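Trehalose monomycolate exporter MmpL3 (Mycobacterium tuberculosis, PDB 7NVH) probably exports trehalose monomycolate, a building block of the mycobacterial outer membrane, across the inner membrane as an RND-family transporter driven by the proton-motive force. Local coordinates at residues F73-G78 and D124-F129; Y252-V257 and G671-A676; V290-S295 and S638-V643; P428-V433 and W614-P619. All blocks are in the same frame, centred on the assembly; numbering follows the deposited sequence.

Contact 1: F73-G78 and D124-F129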
loop_
_atom_site.group_PDB
_atom_site.type_symbol
_atom_site.label_atom_id
_atom_site.label_comp_id
_atom_site.label_asym_id
_atom_site.label_seq_id
_atom_site.Cartn_x
_atom_site.Cartn_y
_atom_site.Cartn_z
ATOM N N PHE A 73 20.877 24.011 16.759
ATOM C CA PHE A 73 20.774 25.276 17.465
ATOM C C PHE A 73 21.482 26.372 16.682
ATOM O O PHE A 73 22.519 26.132 16.059
ATOM C CB PHE A 73 21.364 25.156 18.869
ATOM C CG PHE A 73 20.554 24.292 19.784
ATOM C CD1 PHE A 73 20.865 22.958 19.951
ATOM C CD2 PHE A 73 19.471 24.811 20.465
ATOM C CE1 PHE A 73 20.118 22.162 20.787
ATOM C CE2 PHE A 73 18.720 24.019 21.300
ATOM C CZ PHE A 73 19.043 22.693 21.461
ATOM N N GLN A 74 20.914 27.573 16.712
ATOM C CA GLN A 74 21.402 28.695 15.929
ATOM C C GLN A 74 21.834 29.826 16.853
ATOM O O GLN A 74 21.242 30.044 17.911
ATOM C CB GLN A 74 20.325 29.180 14.949
ATOM C CG GLN A 74 20.643 30.484 14.242
ATOM C CD GLN A 74 19.925 30.617 12.917
ATOM O OE1 GLN A 74 19.017 29.847 12.610
ATOM N NE2 GLN A 74 20.332 31.597 12.121
ATOM N N ALA A 75 22.870 30.552 16.433
ATOM C CA ALA A 75 23.440 31.614 17.242
ATOM C C ALA A 75 22.441 32.757 17.423
ATOM O O ALA A 75 21.480 32.882 16.661
ATOM C CB ALA A 75 24.722 32.125 16.591
ATOM N N PRO A 76 22.641 33.604 18.445
ATOM C CA PRO A 76 21.660 34.658 18.770
ATOM C C PRO A 76 21.667 35.831 17.794
ATOM O O PRO A 76 21.736 36.997 18.190
ATOM C CB PRO A 76 22.098 35.090 20.175
ATOM C CG PRO A 76 22.866 33.972 20.714
ATOM C CD PRO A 76 23.578 33.376 19.554
ATOM N N ALA A 77 21.583 35.525 16.497
ATOM C CA ALA A 77 21.403 36.532 15.448
ATOM C C ALA A 77 22.473 37.625 15.538
ATOM O O ALA A 77 22.202 38.785 15.851
ATOM C CB ALA A 77 19.994 37.133 15.510
ATOM N N GLY A 78 23.707 37.214 15.267
ATOM C CA GLY A 78 24.827 38.132 15.344
ATOM C C GLY A 78 25.786 37.780 16.458
ATOM O O GLY A 78 26.366 38.658 17.101
ATOM N N ASP A 124 32.172 28.386 10.833
ATOM C CA ASP A 124 31.966 29.773 11.225
ATOM C C ASP A 124 31.390 29.906 12.625
ATOM O O ASP A 124 31.223 31.034 13.102
ATOM C CB ASP A 124 31.057 30.483 10.219
ATOM C CG ASP A 124 29.799 29.701 9.916
ATOM O OD1 ASP A 124 29.682 28.555 10.393
ATOM O OD2 ASP A 124 28.925 30.231 9.202
ATOM N N LYS A 125 31.090 28.787 13.287
ATOM C CA LYS A 125 30.537 28.777 14.639
ATOM C C LYS A 125 29.244 29.586 14.704
ATOM O O LYS A 125 29.132 30.571 15.430
ATOM C CB LYS A 125 31.557 29.298 15.656
ATOM C CG LYS A 125 32.780 28.418 15.836
ATOM C CD LYS A 125 32.398 26.978 16.091
ATOM C CE LYS A 125 33.581 26.204 16.623
ATOM N NZ LYS A 125 34.376 27.037 17.564
ATOM N N LYS A 126 28.267 29.164 13.910
ATOM C CA LYS A 126 26.944 29.763 13.979
ATOM C C LYS A 126 25.822 28.741 13.935
ATOM O O LYS A 126 24.658 29.126 14.056
ATOM C CB LYS A 126 26.751 30.786 12.851
ATOM C CG LYS A 126 27.449 32.104 13.120
ATOM C CD LYS A 126 27.146 33.133 12.057
ATOM C CE LYS A 126 27.840 34.442 12.377
ATOM N NZ LYS A 126 29.317 34.266 12.420
ATOM N N TYR A 127 26.131 27.462 13.769
ATOM C CA TYR A 127 25.150 26.399 13.878
ATOM C C TYR A 127 25.795 25.251 14.632
ATOM O O TYR A 127 26.979 24.966 14.441
ATOM C CB TYR A 127 24.676 25.917 12.505
ATOM C CG TYR A 127 23.551 26.726 11.911
ATOM C CD1 TYR A 127 22.253 26.250 11.912
ATOM C CD2 TYR A 127 23.795 27.957 11.325
ATOM C CE1 TYR A 127 21.227 26.982 11.363
ATOM C CE2 TYR A 127 22.777 28.696 10.775
ATOM C CZ TYR A 127 21.495 28.204 10.795
ATOM O OH TYR A 127 20.472 28.940 10.244
ATOM N N THR A 128 25.018 24.601 15.492
ATOM C CA THR A 128 25.500 23.440 16.218
ATOM C C THR A 128 24.317 22.535 16.505
ATOM O O THR A 128 23.165 22.970 16.495
ATOM C CB THR A 128 26.205 23.831 17.519
ATOM O OG1 THR A 128 26.626 22.649 18.207
ATOM C CG2 THR A 128 25.265 24.611 18.408
ATOM N N PHE A 129 24.610 21.265 16.755
ATOM C CA PHE A 129 23.562 20.301 17.033
ATOM C C PHE A 129 24.016 19.352 18.128
ATOM O O PHE A 129 25.212 19.152 18.347
ATOM C CB PHE A 129 23.166 19.515 15.777
ATOM C CG PHE A 129 24.124 18.423 15.411
ATOM C CD1 PHE A 129 23.776 17.098 15.580
ATOM C CD2 PHE A 129 25.363 18.719 14.882
ATOM C CE1 PHE A 129 24.649 16.093 15.238
ATOM C CE2 PHE A 129 26.237 17.716 14.537
ATOM C CZ PHE A 129 25.880 16.404 14.716
#
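Phe-73 O takes a hydrogen bond from Thr-128 N of the neighbouring strand, at 3.0 Å, and a weaker C-H contact from Tyr-127 CA, at 3.4 Å. Phe-73 N in turn donates to Thr-128 O, so Phe-73 and Thr-128 form an antiparallel hydrogen-bonded pair. One step on, Gln-74 and Tyr-127 make a non-hydrogen-bonded pair whose side chains share one face of the sheet. They run side by side in the same direction. With CG anti to the backbone N (chi1 171°) and the chain extended beyond it, Gln-74 lays its CG over one face of the Tyr-127 ring; its amide plane is turned 41° from that ring, and Gln-74 OE1 ends 2.9 Å from Tyr-127 OH. The pairing frays after this, although Ala-75 N still reaches Lys-126 O, at 3.3 Å. On the other face Phe-73 CB rests 4.0 Å from Thr-128 CG2, and Thr-128 OG1 turns to Met-120 O for its hydrogen bond. The two strands, 70-74 and 127-131, are the central pair of a four-stranded antiparallel sheet with the strand order and intervening helices of a ferredoxin-like fold, as in RND porter domains. Helix 84-94 covers the Phe-73 face through Trp-86, Val-90 and Leu-94, whereas helix 434-443 meets the Tyr-127 face at Glu-439 and Leu-443.

Contact 2: Y252-V257 and G671-A676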
loop_
_atom_site.group_PDB
_atom_site.type_symbol
_atom_site.label_atom_id
_atom_site.label_comp_id
_atom_site.label_asym_id
_atom_site.label_seq_id
_atom_site.Cartn_x
_atom_site.Cartn_y
_atom_site.Cartn_z
ATOM N N TYR A 252 -20.153 -1.952 -4.553
ATOM C CA TYR A 252 -21.040 -3.094 -4.369
ATOM C C TYR A 252 -22.435 -2.636 -3.970
ATOM O O TYR A 252 -23.441 -3.141 -4.488
ATOM C CB TYR A 252 -20.461 -4.034 -3.313
ATOM C CG TYR A 252 -19.151 -4.679 -3.708
ATOM C CD1 TYR A 252 -18.677 -4.599 -5.008
ATOM C CD2 TYR A 252 -18.382 -5.357 -2.775
ATOM C CE1 TYR A 252 -17.484 -5.182 -5.369
ATOM C CE2 TYR A 252 -17.187 -5.943 -3.127
ATOM C CZ TYR A 252 -16.743 -5.852 -4.425
ATOM O OH TYR A 252 -15.551 -6.433 -4.783
ATOM N N GLY A 253 -22.511 -1.668 -3.056
ATOM C CA GLY A 253 -23.799 -1.104 -2.698
ATOM C C GLY A 253 -24.469 -0.417 -3.869
ATOM O O GLY A 253 -25.680 -0.533 -4.052
ATOM N N LEU A 254 -23.691 0.304 -4.677
ATOM C CA LEU A 254 -24.228 0.915 -5.887
ATOM C C LEU A 254 -24.889 -0.123 -6.777
ATOM O O LEU A 254 -26.049 0.029 -7.174
ATOM C CB LEU A 254 -23.110 1.625 -6.646
ATOM C CG LEU A 254 -23.497 2.689 -7.670
ATOM C CD1 LEU A 254 -24.204 3.850 -7.020
ATOM C CD2 LEU A 254 -22.259 3.160 -8.404
ATOM N N PHE A 255 -24.163 -1.194 -7.092
ATOM C CA PHE A 255 -24.697 -2.200 -8.003
ATOM C C PHE A 255 -25.932 -2.873 -7.427
ATOM O O PHE A 255 -26.934 -3.048 -8.130
ATOM C CB PHE A 255 -23.625 -3.233 -8.345
ATOM C CG PHE A 255 -22.675 -2.781 -9.413
ATOM C CD1 PHE A 255 -22.944 -3.040 -10.745
ATOM C CD2 PHE A 255 -21.524 -2.088 -9.091
ATOM C CE1 PHE A 255 -22.078 -2.622 -11.732
ATOM C CE2 PHE A 255 -20.655 -1.666 -10.073
ATOM C CZ PHE A 255 -20.931 -1.934 -11.395
ATOM N N ILE A 256 -25.898 -3.233 -6.144
ATOM C CA ILE A 256 -27.023 -3.969 -5.574
ATOM C C ILE A 256 -28.250 -3.075 -5.433
ATOM O O ILE A 256 -29.375 -3.496 -5.734
ATOM C CB ILE A 256 -26.613 -4.616 -4.242
ATOM C CG1 ILE A 256 -25.651 -5.766 -4.525
ATOM C CG2 ILE A 256 -27.830 -5.120 -3.495
ATOM C CD1 ILE A 256 -25.063 -6.384 -3.307
ATOM N N VAL A 257 -28.067 -1.830 -4.989
ATOM C CA VAL A 257 -29.196 -0.915 -4.863
ATOM C C VAL A 257 -29.783 -0.599 -6.231
ATOM O O VAL A 257 -31.008 -0.540 -6.396
ATOM C CB VAL A 257 -28.767 0.360 -4.117
ATOM C CG1 VAL A 257 -29.820 1.440 -4.260
ATOM C CG2 VAL A 257 -28.520 0.057 -2.654
ATOM N N GLY A 671 -24.080 0.784 -17.936
ATOM C CA GLY A 671 -23.182 1.875 -18.281
ATOM C C GLY A 671 -23.157 2.966 -17.228
ATOM O O GLY A 671 -22.090 3.365 -16.753
ATOM N N ARG A 672 -24.336 3.447 -16.833
ATOM C CA ARG A 672 -24.403 4.505 -15.831
ATOM C C ARG A 672 -23.869 4.027 -14.490
ATOM O O ARG A 672 -23.171 4.769 -13.790
ATOM C CB ARG A 672 -25.837 5.005 -15.683
ATOM C CG ARG A 672 -25.952 6.278 -14.872
ATOM C CD ARG A 672 -27.368 6.501 -14.378
ATOM N NE ARG A 672 -27.686 7.920 -14.279
ATOM C CZ ARG A 672 -28.681 8.413 -13.552
ATOM N NH1 ARG A 672 -29.458 7.599 -12.852
ATOM N NH2 ARG A 672 -28.897 9.720 -13.519
ATOM N N ILE A 673 -24.189 2.790 -14.112
ATOM C CA ILE A 673 -23.757 2.275 -12.819
ATOM C C ILE A 673 -22.242 2.144 -12.772
ATOM O O ILE A 673 -21.607 2.507 -11.775
ATOM C CB ILE A 673 -24.454 0.937 -12.520
ATOM C CG1 ILE A 673 -25.970 1.118 -12.546
ATOM C CG2 ILE A 673 -24.020 0.405 -11.172
ATOM C CD1 ILE A 673 -26.451 2.325 -11.769
ATOM N N ILE A 674 -21.634 1.634 -13.844
ATOM C CA ILE A 674 -20.184 1.487 -13.866
ATOM C C ILE A 674 -19.512 2.852 -13.908
ATOM O O ILE A 674 -18.472 3.061 -13.274
ATOM C CB ILE A 674 -19.751 0.596 -15.042
ATOM C CG1 ILE A 674 -20.114 -0.860 -14.756
ATOM C CG2 ILE A 674 -18.261 0.711 -15.273
ATOM C CD1 ILE A 674 -19.621 -1.826 -15.803
ATOM N N THR A 675 -20.091 3.805 -14.642
ATOM C CA THR A 675 -19.539 5.156 -14.646
ATOM C C THR A 675 -19.571 5.765 -13.250
ATOM O O THR A 675 -18.589 6.368 -12.803
ATOM C CB THR A 675 -20.309 6.035 -15.631
ATOM O OG1 THR A 675 -20.032 5.609 -16.969
ATOM C CG2 THR A 675 -19.908 7.491 -15.478
ATOM N N ALA A 676 -20.689 5.605 -12.541
ATOM C CA ALA A 676 -20.795 6.147 -11.192
ATOM C C ALA A 676 -19.819 5.465 -10.242
ATOM O O ALA A 676 -19.210 6.122 -9.393
ATOM C CB ALA A 676 -22.228 6.008 -10.683
#
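Ile-673 presses its CG2 methyl squarely onto the Phe-255 ring, and this is the tight centre of the contact. The methyl stands 3.6 Å from the ring centroid, only 12° off the ring normal, a clear CH-pi contact. It gets there because Ile-673 CG2 is anti to the backbone N while its CG1 branch turns aside (chi1 -58°). The Phe-255 and Ile-673 side chains pass alongside each other, pointing opposite ways, and Ile-674 adds its CG1 at the edge of the same ring, 3.6 Å from Phe-255 CZ. Phe-255 also stacks on Phe-644. Beside the ring, Leu-254 reaches across with CD2, which rests 3.6 Å from Ala-676 CB and lies against the carbonyl oxygen of Ile-673. The packing is looser between the branches of Leu-254 and Ile-673, where CG of the former is 4.2 Å from CG2 of the latter. Toward solvent the contact gives out: Arg-672, one residue before Ile-673, is exposed and makes no contact with 252-257. Thr-675, pointing away, serves its own helix by donating its OG1 to Gly-671 O, and both oxygens are also held by Arg-715. The helix segments are nearly antiparallel, at 161° with axes 9.9 Å apart, and join the two MMPL family regions in an apolar helix-helix seam of the RND transmembrane bundle.

Contact 3: V290-S295 and S638-V643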
loop_
_atom_site.group_PDB
_atom_site.type_symbol
_atom_site.label_atom_id
_atom_site.label_comp_id
_atom_site.label_asym_id
_atom_site.label_seq_id
_atom_site.Cartn_x
_atom_site.Cartn_y
_atom_site.Cartn_z
ATOM N N VAL A 290 -14.399 -12.430 -4.250
ATOM C CA VAL A 290 -13.491 -13.573 -4.244
ATOM C C VAL A 290 -12.419 -13.407 -5.311
ATOM O O VAL A 290 -11.311 -13.933 -5.168
ATOM C CB VAL A 290 -14.253 -14.902 -4.402
ATOM C CG1 VAL A 290 -15.346 -15.009 -3.356
ATOM C CG2 VAL A 290 -14.820 -15.038 -5.795
ATOM N N LEU A 291 -12.703 -12.655 -6.376
ATOM C CA LEU A 291 -11.666 -12.358 -7.357
ATOM C C LEU A 291 -10.593 -11.457 -6.768
ATOM O O LEU A 291 -9.400 -11.660 -7.019
ATOM C CB LEU A 291 -12.279 -11.714 -8.592
ATOM C CG LEU A 291 -12.665 -12.695 -9.691
ATOM C CD1 LEU A 291 -13.201 -11.924 -10.855
ATOM C CD2 LEU A 291 -11.469 -13.524 -10.105
ATOM N N ILE A 292 -10.992 -10.449 -5.990
ATOM C CA ILE A 292 -9.995 -9.634 -5.300
ATOM C C ILE A 292 -9.179 -10.492 -4.349
ATOM O O ILE A 292 -7.952 -10.363 -4.268
ATOM C CB ILE A 292 -10.651 -8.466 -4.548
ATOM C CG1 ILE A 292 -11.053 -7.366 -5.510
ATOM C CG2 ILE A 292 -9.681 -7.897 -3.540
ATOM C CD1 ILE A 292 -11.595 -6.156 -4.808
ATOM N N VAL A 293 -9.848 -11.371 -3.603
ATOM C CA VAL A 293 -9.138 -12.235 -2.666
ATOM C C VAL A 293 -8.116 -13.089 -3.402
ATOM O O VAL A 293 -6.970 -13.228 -2.962
ATOM C CB VAL A 293 -10.136 -13.096 -1.872
ATOM C CG1 VAL A 293 -9.410 -14.203 -1.135
ATOM C CG2 VAL A 293 -10.905 -12.233 -0.902
ATOM N N ALA A 294 -8.507 -13.658 -4.543
ATOM C CA ALA A 294 -7.582 -14.471 -5.324
ATOM C C ALA A 294 -6.420 -13.641 -5.852
ATOM O O ALA A 294 -5.277 -14.110 -5.881
ATOM C CB ALA A 294 -8.324 -15.143 -6.476
ATOM N N SER A 295 -6.694 -12.413 -6.291
ATOM C CA SER A 295 -5.626 -11.561 -6.804
ATOM C C SER A 295 -4.631 -11.194 -5.711
ATOM O O SER A 295 -3.417 -11.184 -5.947
ATOM C CB SER A 295 -6.216 -10.302 -7.434
ATOM O OG SER A 295 -7.064 -10.628 -8.521
ATOM N N SER A 638 -9.532 -4.225 -11.783
ATOM C CA SER A 638 -9.846 -4.306 -13.203
ATOM C C SER A 638 -10.671 -5.548 -13.506
ATOM O O SER A 638 -11.631 -5.489 -14.284
ATOM C CB SER A 638 -8.561 -4.291 -14.026
ATOM O OG SER A 638 -8.028 -5.594 -14.151
ATOM N N THR A 639 -10.327 -6.685 -12.890
ATOM C CA THR A 639 -11.153 -7.874 -13.065
ATOM C C THR A 639 -12.546 -7.676 -12.482
ATOM O O THR A 639 -13.519 -8.203 -13.026
ATOM C CB THR A 639 -10.484 -9.091 -12.429
ATOM O OG1 THR A 639 -9.993 -8.746 -11.130
ATOM C CG2 THR A 639 -9.333 -9.575 -13.291
ATOM N N ASP A 640 -12.677 -6.908 -11.420
ATOM C CA ASP A 640 -14.015 -6.651 -10.867
ATOM C C ASP A 640 -14.792 -5.906 -11.920
ATOM O O ASP A 640 -15.856 -6.338 -12.256
ATOM C CB ASP A 640 -13.954 -5.827 -9.605
ATOM C CG ASP A 640 -13.627 -6.654 -8.387
ATOM O OD1 ASP A 640 -13.085 -7.751 -8.568
ATOM O OD2 ASP A 640 -13.923 -6.191 -7.277
ATOM N N TYR A 641 -14.251 -4.840 -12.444
ATOM C CA TYR A 641 -15.023 -4.054 -13.400
ATOM C C TYR A 641 -15.365 -4.876 -14.637
ATOM O O TYR A 641 -16.460 -4.741 -15.195
ATOM C CB TYR A 641 -14.275 -2.777 -13.766
ATOM C CG TYR A 641 -14.474 -1.681 -12.745
ATOM C CD1 TYR A 641 -14.257 -1.919 -11.396
ATOM C CD2 TYR A 641 -14.905 -0.420 -13.125
ATOM C CE1 TYR A 641 -14.447 -0.930 -10.458
ATOM C CE2 TYR A 641 -15.097 0.578 -12.192
ATOM C CZ TYR A 641 -14.866 0.316 -10.859
ATOM O OH TYR A 641 -15.055 1.302 -9.921
ATOM N N GLU A 642 -14.453 -5.755 -15.063
ATOM C CA GLU A 642 -14.780 -6.671 -16.150
ATOM C C GLU A 642 -15.943 -7.579 -15.773
ATOM O O GLU A 642 -16.822 -7.841 -16.597
ATOM C CB GLU A 642 -13.559 -7.503 -16.537
ATOM C CG GLU A 642 -12.386 -6.689 -17.047
ATOM C CD GLU A 642 -12.613 -6.162 -18.446
ATOM O OE1 GLU A 642 -13.153 -6.912 -19.286
ATOM O OE2 GLU A 642 -12.253 -4.994 -18.705
ATOM N N VAL A 643 -15.961 -8.075 -14.535
ATOM C CA VAL A 643 -17.067 -8.921 -14.094
ATOM C C VAL A 643 -18.367 -8.134 -14.070
ATOM O O VAL A 643 -19.408 -8.619 -14.521
ATOM C CB VAL A 643 -16.758 -9.543 -12.722
ATOM C CG1 VAL A 643 -17.979 -10.258 -12.182
ATOM C CG2 VAL A 643 -15.628 -10.522 -12.857
#
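Helices 290-295 and 638-643 run nearly antiparallel, their axes 9.6 Å apart and their directions at 154°, with Leu-291 and Asp-640 nearest in backbone, 7.1 Å between CA atoms. The side chains between them are mixed in character. Asp-640 carries the polar half. Its CG is anti to the carbonyl carbon (chi1 -81°), which swings the carboxylate across to meet Ile-292 at about a right angle: OD2 of Asp-640 lies 3.4 Å from CD1 of Ile-292, and OD1 of Asp-640 comes within 4.0 Å of CB of Leu-291. These are contacts of a carboxylate with hydrocarbon, so aliphatic carbon of helix 270-297 lines this side of the carboxylate. OD2 of Asp-640 is hydrogen-bonded by Tyr-252 OH, from helix 248-265. The apolar half is formed by Leu-291, whose CD1 meets Val-643 CG2 and also passes by CB of Thr-639. At the end of the contact Ser-295 turns its OG back to Leu-291 O, 3.0 Å away, sharing that acceptor with its own backbone N. Thr-639 OG1 likewise bonds within its helix, to Gly-636 O. Nearby, Tyr-641 OH bonds Asp-251, giving two crosswise Asp-Tyr pairs in the middle of the transmembrane bundle, the arrangement thought to relay protons in MmpL3 and its relatives.

Contact 4: P428-V433 and W614-P619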
loop_
_atom_site.group_PDB
_atom_site.type_symbol
_atom_site.label_atom_id
_atom_site.label_comp_id
_atom_site.label_asym_id
_atom_site.label_seq_id
_atom_site.Cartn_x
_atom_site.Cartn_y
_atom_site.Cartn_z
ATOM N N PRO A 428 6.719 15.874 1.108
ATOM C CA PRO A 428 6.749 16.959 0.136
ATOM C C PRO A 428 7.891 17.908 0.434
ATOM O O PRO A 428 8.312 18.055 1.596
ATOM C CB PRO A 428 5.386 17.637 0.327
ATOM C CG PRO A 428 5.015 17.326 1.721
ATOM C CD PRO A 428 5.524 15.941 1.963
ATOM N N PRO A 429 8.431 18.573 -0.590
ATOM C CA PRO A 429 9.584 19.462 -0.370
ATOM C C PRO A 429 9.298 20.641 0.545
ATOM O O PRO A 429 10.226 21.401 0.846
ATOM C CB PRO A 429 9.934 19.937 -1.787
ATOM C CG PRO A 429 9.340 18.905 -2.688
ATOM C CD PRO A 429 8.081 18.473 -2.015
ATOM N N THR A 430 8.058 20.822 0.994
ATOM C CA THR A 430 7.689 21.912 1.888
ATOM C C THR A 430 7.217 21.388 3.240
ATOM O O THR A 430 6.383 22.012 3.898
ATOM C CB THR A 430 6.611 22.786 1.251
ATOM O OG1 THR A 430 5.427 22.008 1.043
ATOM C CG2 THR A 430 7.090 23.324 -0.085
ATOM N N ASN A 431 7.749 20.244 3.670
ATOM C CA ASN A 431 7.239 19.579 4.863
ATOM C C ASN A 431 7.676 20.238 6.162
ATOM O O ASN A 431 7.047 19.989 7.197
ATOM C CB ASN A 431 7.674 18.115 4.874
ATOM C CG ASN A 431 6.848 17.277 5.817
ATOM O OD1 ASN A 431 7.383 16.573 6.669
ATOM N ND2 ASN A 431 5.533 17.352 5.676
ATOM N N SER A 432 8.747 21.034 6.140
ATOM C CA SER A 432 9.299 21.713 7.312
ATOM C C SER A 432 9.987 20.733 8.255
ATOM O O SER A 432 10.611 21.144 9.238
ATOM C CB SER A 432 8.221 22.500 8.063
ATOM O OG SER A 432 7.566 21.674 9.008
ATOM N N VAL A 433 9.877 19.440 7.967
ATOM C CA VAL A 433 10.706 18.420 8.586
ATOM C C VAL A 433 11.732 17.875 7.604
ATOM O O VAL A 433 12.907 17.720 7.945
ATOM C CB VAL A 433 9.843 17.280 9.166
ATOM C CG1 VAL A 433 10.717 16.270 9.878
ATOM C CG2 VAL A 433 8.797 17.839 10.106
ATOM N N TRP A 614 3.356 20.005 -9.974
ATOM C CA TRP A 614 1.911 20.086 -9.788
ATOM C C TRP A 614 1.464 19.303 -8.560
ATOM O O TRP A 614 0.709 19.815 -7.727
ATOM C CB TRP A 614 1.196 19.567 -11.035
ATOM C CG TRP A 614 1.118 20.552 -12.153
ATOM C CD1 TRP A 614 2.094 21.413 -12.560
ATOM C CD2 TRP A 614 0.003 20.767 -13.024
ATOM N NE1 TRP A 614 1.652 22.158 -13.624
ATOM C CE2 TRP A 614 0.372 21.780 -13.929
ATOM C CE3 TRP A 614 -1.272 20.203 -13.123
ATOM C CZ2 TRP A 614 -0.490 22.242 -14.922
ATOM C CZ3 TRP A 614 -2.126 20.664 -14.109
ATOM C CH2 TRP A 614 -1.732 21.673 -14.994
ATOM N N LEU A 615 1.919 18.060 -8.431
ATOM C CA LEU A 615 1.467 17.173 -7.369
ATOM C C LEU A 615 2.298 17.284 -6.099
ATOM O O LEU A 615 2.018 16.567 -5.133
ATOM C CB LEU A 615 1.469 15.723 -7.855
ATOM C CG LEU A 615 0.361 15.348 -8.839
ATOM C CD1 LEU A 615 0.702 14.059 -9.563
ATOM C CD2 LEU A 615 -0.969 15.224 -8.121
ATOM N N ASN A 616 3.310 18.153 -6.083
ATOM C CA ASN A 616 4.103 18.442 -4.889
ATOM C C ASN A 616 4.781 17.185 -4.342
ATOM O O ASN A 616 4.489 16.711 -3.244
ATOM C CB ASN A 616 3.244 19.113 -3.813
ATOM C CG ASN A 616 4.038 20.070 -2.957
ATOM O OD1 ASN A 616 5.030 20.643 -3.405
ATOM N ND2 ASN A 616 3.611 20.248 -1.712
ATOM N N PHE A 617 5.697 16.642 -5.140
ATOM C CA PHE A 617 6.551 15.558 -4.681
ATOM C C PHE A 617 7.895 15.666 -5.383
ATOM O O PHE A 617 8.097 16.507 -6.261
ATOM C CB PHE A 617 5.904 14.186 -4.916
ATOM C CG PHE A 617 5.762 13.813 -6.363
ATOM C CD1 PHE A 617 6.775 13.144 -7.024
ATOM C CD2 PHE A 617 4.607 14.117 -7.058
ATOM C CE1 PHE A 617 6.644 12.801 -8.350
ATOM C CE2 PHE A 617 4.473 13.773 -8.383
ATOM C CZ PHE A 617 5.491 13.115 -9.029
ATOM N N THR A 618 8.821 14.808 -4.974
ATOM C CA THR A 618 10.150 14.761 -5.556
ATOM C C THR A 618 10.337 13.453 -6.303
ATOM O O THR A 618 10.105 12.383 -5.723
ATOM C CB THR A 618 11.223 14.901 -4.472
ATOM O OG1 THR A 618 11.181 16.223 -3.925
ATOM C CG2 THR A 618 12.603 14.643 -5.049
ATOM N N PRO A 619 10.729 13.493 -7.583
ATOM C CA PRO A 619 10.928 12.249 -8.340
ATOM C C PRO A 619 11.876 11.299 -7.631
ATOM O O PRO A 619 13.070 11.586 -7.501
ATOM C CB PRO A 619 11.519 12.727 -9.670
ATOM C CG PRO A 619 11.235 14.174 -9.750
ATOM C CD PRO A 619 10.979 14.701 -8.384
#
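Two loops meet here in a van der Waals contact in which proline carbons face polar side-chain atoms, at the junction between the transmembrane bundle and the periplasmic domains: Pro-428, Pro-429 and Thr-430 lean on Asn-616 and Thr-618, with Phe-617 between them contributing backbone only. Closest in backbone are Pro-428 and Phe-617, with CA atoms 5.0 Å apart. The ring of Pro-429 does most of the touching. Its CG sits 3.5 Å from Thr-618 OG1, and its CD lies 4.0 Å from Asn-616 OD1, so the ring slides along two side chains, each running opposite to it. The Asn-616 amide nitrogen lies near the residues on either side of Pro-429 in sequence: ND2 is 3.8 Å from Pro-428 CB and 3.7 Å from Thr-430 OG1, the latter too long for a hydrogen bond. Residues 428-431 form a type I beta turn, closed by a weak bond from Asn-431 N to Pro-428 O, and this turn precedes helix 434-443. Facing it, Asn-616 is the first residue to leave the short helix 612-615, and its positive phi of 59° turns the chain off so that 616-618 run past the prolines. Thr-618 sets its OG1 anti to the carbonyl carbon (chi1 -68°), where it is hydrogen-bonded by Arg-434, a residue just beyond the turn. The Phe-617 side chain points away from the prolines and stacks on Phe-606, at the end of the preceding long helix 582-607. Lys-697 takes Leu-615 O, and a bound lauryl maltose neopentyl glycol lies about 11 Å from the side chain of Thr-618.

How the contacts relate
From the N terminus, contact 1 closes first, joining strands 70-74 and 127-131 within one porter-like domain before any other contact opens. The remaining three are nested rather than crossed: contact 2 opens at 252, contact 3 at 290 and contact 4 at 428, and they close in reverse order, at 619, 643 and 676. Each of contacts 2 and 3 pairs a helix of the first family region with one of the second in the membrane bundle; their centres are 16 Å apart and they touch. Contact 4 binds the second region to itself, between bundle and domains, its centre 27 Å from that of contact 1 but 34 Å from that of contact 3.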